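Local coordinates for mannitol dehydrogenase (Helicobacter pylori, PDB 3TWO), which probably catalyses the NADP(H)-dependent, reversible interconversion of cinnamyl alcohols and their aldehydes, as a zinc-binding member of the alcohol dehydrogenase family, at residues 77-82 and 138-143; 3-8 and 133-138. All blocks are in the same frame, centred on the assembly; numbering follows the deposited sequence.

Strand 135-139 serves both contacts, whose segments share Val138 and whose centres lie about 17 Å apart. Along the chain the segments come in the order 3-8, 77-82, 133-138, 138-143, so the two contacts interleave. Interaction 2 sets the N-terminal strand 3-9 across the beginning of strand 135-139, while interaction 1 joins the turn that follows that strand to the loop between strands 65-73 and 85-88. Since strand 135-139 also pairs antiparallel with strand 31-40, the sheet of the GroES-like region is tied at one end of this strand to the N-terminal hairpin and at the other to a surface loop.

Interaction 1: residues 77-82 and 138-143; sequences VKKFKI and VDENYV
Glu140 reaches from the turn after strand 135-139, in the GroES-like domain of this alcohol dehydrogenase, to the loop at Val77, Lys78 and Lys79. With CG between the backbone N and the carbonyl carbon (chi1 53°) and the chain extended beyond, the carboxylate is carried across to that loop. CB lies at the margin of the Phe80 ring, CD1 being 4.5 Å away. Farther out CD is 4.0 Å from Val77 CA. OE1 faces the aliphatic CG of Lys78, whereas OE2 accepts two backbone bonds: from Lys78 N at 3.0 Å, bent (141°), on the syn side but tilted out of the carboxylate plane, and from Lys79 N at 3.1 Å, straighter (162°) and nearly along the C-O axis. Two successive amides thus converge on one oxygen, fixing the carboxylate against the loop. Val77 CG1 lies against OE2 (3.3 Å), and the CG of Lys79 packs against the same oxygen. Within these two segments the grip comes from main-chain N-H groups, NZ of Lys78 and of Lys79 standing well off the carboxylate; the side chain also touches Arg30.

The turn carrying Glu140 is shaped from within: Asp139 OD1 accepts from Asn141 N, an Asx turn, and from Asn141 ND2, while Tyr142 N bonds to Asp139 O. Beyond it Val143, like Phe80, packs on Val86 of strand 85-88. Val143 CG1 sits over the Phe80 ring in a CH-pi contact, 4.0 Å from the centroid. Glu140 O meets the ring at its edge, in plane, 3.6 Å from CE1, and Phe80 CZ comes 3.4 Å from Val143 O.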
loop_
_atom_site.group_PDB
_atom_site.type_symbol
_atom_site.label_atom_id
_atom_site.label_comp_id
_atom_site.label_asym_id
_atom_site.label_seq_id
_atom_site.Cartn_x
_atom_site.Cartn_y
_atom_site.Cartn_z
ATOM N N VAL B 77 3.924 -33.913 25.788
ATOM C CA VAL B 77 4.530 -33.556 24.499
ATOM C C VAL B 77 4.472 -34.711 23.501
ATOM O O VAL B 77 4.895 -35.810 23.811
ATOM C CB VAL B 77 6.000 -33.126 24.644
ATOM C CG1 VAL B 77 6.690 -33.194 23.296
ATOM C CG2 VAL B 77 6.100 -31.739 25.207
ATOM N N LYS B 78 3.991 -34.457 22.287
ATOM C CA LYS B 78 3.954 -35.514 21.282
ATOM C C LYS B 78 4.787 -35.250 20.030
ATOM O O LYS B 78 5.120 -36.179 19.294
ATOM C CB LYS B 78 2.500 -35.844 20.900
ATOM C CG LYS B 78 1.630 -34.634 20.472
ATOM C CD LYS B 78 0.148 -34.797 20.936
ATOM C CE LYS B 78 -0.410 -36.204 20.677
ATOM N NZ LYS B 78 -0.159 -37.164 21.798
ATOM N N LYS B 79 5.157 -33.996 19.804
ATOM C CA LYS B 79 5.766 -33.634 18.528
ATOM C C LYS B 79 7.302 -33.777 18.510
ATOM O O LYS B 79 7.899 -33.755 17.435
ATOM C CB LYS B 79 5.320 -32.230 18.115
ATOM C CG LYS B 79 3.791 -32.021 18.152
ATOM C CD LYS B 79 3.410 -30.652 17.547
ATOM C CE LYS B 79 3.465 -30.705 16.020
ATOM N NZ LYS B 79 4.216 -29.557 15.398
ATOM N N PHE B 80 7.926 -33.941 19.685
ATOM C CA PHE B 80 9.411 -33.981 19.836
ATOM C C PHE B 80 9.907 -34.975 20.888
ATOM O O PHE B 80 9.149 -35.323 21.790
ATOM C CB PHE B 80 9.941 -32.582 20.185
ATOM C CG PHE B 80 9.709 -31.572 19.094
ATOM C CD1 PHE B 80 8.664 -30.638 19.189
ATOM C CD2 PHE B 80 10.511 -31.569 17.935
ATOM C CE1 PHE B 80 8.428 -29.747 18.163
ATOM C CE2 PHE B 80 10.277 -30.653 16.911
ATOM C CZ PHE B 80 9.252 -29.749 17.036
ATOM N N LYS B 81 11.167 -35.407 20.786
ATOM C CA LYS B 81 11.793 -36.259 21.821
ATOM C C LYS B 81 13.117 -35.660 22.242
ATOM O O LYS B 81 13.713 -34.864 21.507
ATOM C CB LYS B 81 12.113 -37.678 21.311
ATOM C CG LYS B 81 11.635 -38.067 19.908
ATOM C CD LYS B 81 12.267 -39.413 19.452
ATOM C CE LYS B 81 13.570 -39.218 18.665
ATOM N NZ LYS B 81 13.344 -38.172 17.586
ATOM N N ILE B 82 13.618 -36.084 23.394
ATOM C CA ILE B 82 14.958 -35.687 23.828
ATOM C C ILE B 82 15.972 -36.021 22.718
ATOM O O ILE B 82 15.878 -37.076 22.101
ATOM C CB ILE B 82 15.342 -36.442 25.131
ATOM C CG1 ILE B 82 14.361 -36.041 26.271
ATOM C CG2 ILE B 82 16.889 -36.255 25.473
ATOM C CD1 ILE B 82 14.729 -36.623 27.692
ATOM N N VAL B 138 9.821 -23.686 25.637
ATOM C CA VAL B 138 8.850 -23.299 24.625
ATOM C C VAL B 138 7.712 -24.325 24.503
ATOM O O VAL B 138 7.983 -25.540 24.472
ATOM C CB VAL B 138 9.537 -23.132 23.235
ATOM C CG1 VAL B 138 8.540 -22.618 22.209
ATOM C CG2 VAL B 138 10.732 -22.181 23.323
ATOM N N ASP B 139 6.452 -23.834 24.459
ATOM C CA ASP B 139 5.280 -24.686 24.127
ATOM C C ASP B 139 5.579 -25.420 22.781
ATOM O O ASP B 139 6.069 -24.784 21.828
ATOM C CB ASP B 139 4.018 -23.836 23.988
ATOM C CG ASP B 139 2.761 -24.679 23.676
ATOM O OD1 ASP B 139 2.667 -25.188 22.561
ATOM O OD2 ASP B 139 1.871 -24.848 24.547
ATOM N N GLU B 140 5.329 -26.727 22.737
ATOM C CA GLU B 140 5.745 -27.562 21.582
ATOM C C GLU B 140 5.212 -27.153 20.214
ATOM O O GLU B 140 5.814 -27.542 19.189
ATOM C CB GLU B 140 5.419 -29.052 21.795
ATOM C CG GLU B 140 3.977 -29.303 22.168
ATOM C CD GLU B 140 3.536 -30.723 21.909
ATOM O OE1 GLU B 140 2.318 -30.994 22.086
ATOM O OE2 GLU B 140 4.391 -31.553 21.519
ATOM N N ASN B 141 4.107 -26.395 20.198
ATOM C CA ASN B 141 3.474 -25.926 18.934
ATOM C C ASN B 141 4.140 -24.731 18.285
ATOM O O ASN B 141 3.676 -24.266 17.259
ATOM C CB ASN B 141 1.987 -25.662 19.132
ATOM C CG ASN B 141 1.287 -26.901 19.637
ATOM O OD1 ASN B 141 0.967 -27.796 18.870
ATOM N ND2 ASN B 141 1.136 -27.004 20.971
ATOM N N TYR B 142 5.208 -24.239 18.932
ATOM C CA TYR B 142 5.998 -23.069 18.501
ATOM C C TYR B 142 7.461 -23.464 18.281
ATOM O O TYR B 142 8.348 -22.607 18.186
ATOM C CB TYR B 142 5.864 -21.944 19.562
ATOM C CG TYR B 142 4.425 -21.587 19.691
ATOM C CD1 TYR B 142 3.569 -22.329 20.544
ATOM C CD2 TYR B 142 3.856 -20.601 18.862
ATOM C CE1 TYR B 142 2.214 -22.068 20.608
ATOM C CE2 TYR B 142 2.441 -20.321 18.955
ATOM C CZ TYR B 142 1.661 -21.055 19.831
ATOM O OH TYR B 142 0.311 -20.799 19.962
ATOM N N VAL B 143 7.715 -24.762 18.173
ATOM C CA VAL B 143 9.081 -25.253 17.974
ATOM C C VAL B 143 9.256 -25.802 16.533
ATOM O O VAL B 143 8.431 -26.590 16.042
ATOM C CB VAL B 143 9.433 -26.318 19.056
ATOM C CG1 VAL B 143 10.836 -26.913 18.807
ATOM C CG2 VAL B 143 9.338 -25.690 20.472
#

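Interaction 2: residues 3-8 and 133-138; sequences VQSKGF and SNNIVV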
loop_
_atom_site.group_PDB
_atom_site.type_symbol
_atom_site.label_atom_id
_atom_site.label_comp_id
_atom_site.label_asym_id
_atom_site.label_seq_id
_atom_site.Cartn_x
_atom_site.Cartn_y
_atom_site.Cartn_z
ATOM N N VAL B 3 13.268 -23.295 35.605
ATOM C CA VAL B 3 14.519 -23.673 34.951
ATOM C C VAL B 3 15.517 -22.536 35.180
ATOM O O VAL B 3 15.178 -21.365 34.947
ATOM C CB VAL B 3 14.258 -23.895 33.403
ATOM C CG1 VAL B 3 15.556 -24.021 32.606
ATOM C CG2 VAL B 3 13.334 -25.110 33.169
ATOM N N GLN B 4 16.720 -22.855 35.658
ATOM C CA GLN B 4 17.770 -21.848 35.839
ATOM C C GLN B 4 18.450 -21.548 34.501
ATOM O O GLN B 4 18.656 -22.442 33.670
ATOM C CB GLN B 4 18.798 -22.283 36.882
ATOM C CG GLN B 4 18.181 -22.467 38.282
ATOM C CD GLN B 4 17.395 -21.232 38.715
ATOM O OE1 GLN B 4 16.253 -21.333 39.141
ATOM N NE2 GLN B 4 17.996 -20.065 38.583
ATOM N N SER B 5 18.759 -20.289 34.258
ATOM C CA SER B 5 19.328 -19.947 32.975
ATOM C C SER B 5 20.406 -18.922 33.083
ATOM O O SER B 5 20.534 -18.264 34.102
ATOM C CB SER B 5 18.257 -19.401 32.020
ATOM O OG SER B 5 17.141 -20.244 31.944
ATOM N N LYS B 6 21.151 -18.747 31.979
ATOM C CA LYS B 6 22.037 -17.605 31.865
ATOM C C LYS B 6 22.132 -17.062 30.459
ATOM O O LYS B 6 21.867 -17.752 29.493
ATOM C CB LYS B 6 23.412 -17.890 32.467
ATOM C CG LYS B 6 23.944 -19.267 32.176
ATOM C CD LYS B 6 25.212 -19.485 32.974
ATOM C CE LYS B 6 25.782 -20.862 32.763
ATOM N NZ LYS B 6 27.266 -20.702 32.724
ATOM N N GLY B 7 22.540 -15.813 30.364
ATOM C CA GLY B 7 22.582 -15.144 29.084
ATOM C C GLY B 7 23.230 -13.787 29.142
ATOM O O GLY B 7 23.919 -13.446 30.087
ATOM N N PHE B 8 22.996 -13.033 28.080
ATOM C CA PHE B 8 23.592 -11.740 27.887
ATOM C C PHE B 8 22.469 -10.730 27.819
ATOM O O PHE B 8 21.687 -10.748 26.847
ATOM C CB PHE B 8 24.462 -11.756 26.606
ATOM C CG PHE B 8 25.639 -12.673 26.740
ATOM C CD1 PHE B 8 25.548 -14.001 26.301
ATOM C CD2 PHE B 8 26.768 -12.265 27.440
ATOM C CE1 PHE B 8 26.620 -14.910 26.484
ATOM C CE2 PHE B 8 27.848 -13.165 27.656
ATOM C CZ PHE B 8 27.766 -14.488 27.154
ATOM N N SER B 133 21.169 -16.785 25.274
ATOM C CA SER B 133 21.139 -17.451 26.578
ATOM C C SER B 133 21.376 -18.937 26.342
ATOM O O SER B 133 21.375 -19.388 25.178
ATOM C CB SER B 133 19.774 -17.229 27.241
ATOM O OG SER B 133 18.715 -17.875 26.537
ATOM N N ASN B 134 21.510 -19.716 27.424
ATOM C CA ASN B 134 21.926 -21.103 27.277
ATOM C C ASN B 134 20.765 -22.063 27.078
ATOM O O ASN B 134 20.976 -23.212 26.706
ATOM C CB ASN B 134 22.835 -21.563 28.453
ATOM C CG ASN B 134 22.128 -21.532 29.819
ATOM O OD1 ASN B 134 22.554 -22.206 30.782
ATOM N ND2 ASN B 134 21.090 -20.753 29.930
ATOM N N ASN B 135 19.538 -21.607 27.353
ATOM C CA ASN B 135 18.398 -22.487 27.180
ATOM C C ASN B 135 17.139 -21.659 27.032
ATOM O O ASN B 135 17.182 -20.443 27.252
ATOM C CB ASN B 135 18.290 -23.496 28.374
ATOM C CG ASN B 135 18.012 -22.816 29.702
ATOM O OD1 ASN B 135 17.247 -21.848 29.780
ATOM N ND2 ASN B 135 18.601 -23.353 30.788
ATOM N N ILE B 136 16.030 -22.319 26.697
ATOM C CA ILE B 136 14.749 -21.651 26.540
ATOM C C ILE B 136 13.678 -22.738 26.699
ATOM O O ILE B 136 13.940 -23.947 26.377
ATOM C CB ILE B 136 14.622 -20.882 25.187
ATOM C CG1 ILE B 136 13.443 -19.903 25.236
ATOM C CG2 ILE B 136 14.487 -21.823 23.988
ATOM C CD1 ILE B 136 13.348 -18.989 24.059
ATOM N N VAL B 137 12.522 -22.347 27.252
ATOM C CA VAL B 137 11.396 -23.281 27.487
ATOM C C VAL B 137 10.239 -22.843 26.584
ATOM O O VAL B 137 9.754 -21.729 26.742
ATOM C CB VAL B 137 10.930 -23.286 29.012
ATOM C CG1 VAL B 137 9.805 -24.297 29.260
ATOM C CG2 VAL B 137 12.104 -23.589 29.938
ATOM N N VAL B 138 9.821 -23.686 25.637
ATOM C CA VAL B 138 8.850 -23.299 24.625
ATOM C C VAL B 138 7.712 -24.325 24.503
ATOM O O VAL B 138 7.983 -25.540 24.472
ATOM C CB VAL B 138 9.537 -23.132 23.235
ATOM C CG1 VAL B 138 8.540 -22.618 22.209
ATOM C CG2 VAL B 138 10.732 -22.181 23.323
#
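Ser5 OG donates to Asn135 OD1 at 2.7 Å, on a lone pair in the carbonyl plane, the shortest polar bond of the contact. The same amide also donates: Asn135 ND2 reaches Gln4 O at 3.0 Å, nearly straight (161°), that oxygen almost in the amide plane. One asparagine thus holds two consecutive residues, fixing its amide's rotation. CG1 of Val3 lies beside this ND2 (3.6 Å), and Val3 CG2 meets Val137 CG2 at 3.8 Å, an apolar contact beside the polar one.

At the far end Asn134 N donates to Lys6 O at 2.9 Å, and Gly7 forms a single beta bridge with Ser133, their CA atoms 3.7 Å apart; lacking a side chain, Gly7 permits this closeness. With CG between its backbone N and carbonyl carbon (chi1 63°), the Asn134 amide crosses the Lys6 side chain at about a right angle, Lys6 CG 3.5 Å from OD1. The N-to-C directions of strands 3-8 and 135-138 make 127°, well short of antiparallel, so no continuous ladder develops. Ser133 OG turns to Gly130 O and Arg24. Strand 3-9 pairs antiparallel with strand 18-24, and this hairpin lies beside strand 135-139, itself antiparallel to strand 31-40.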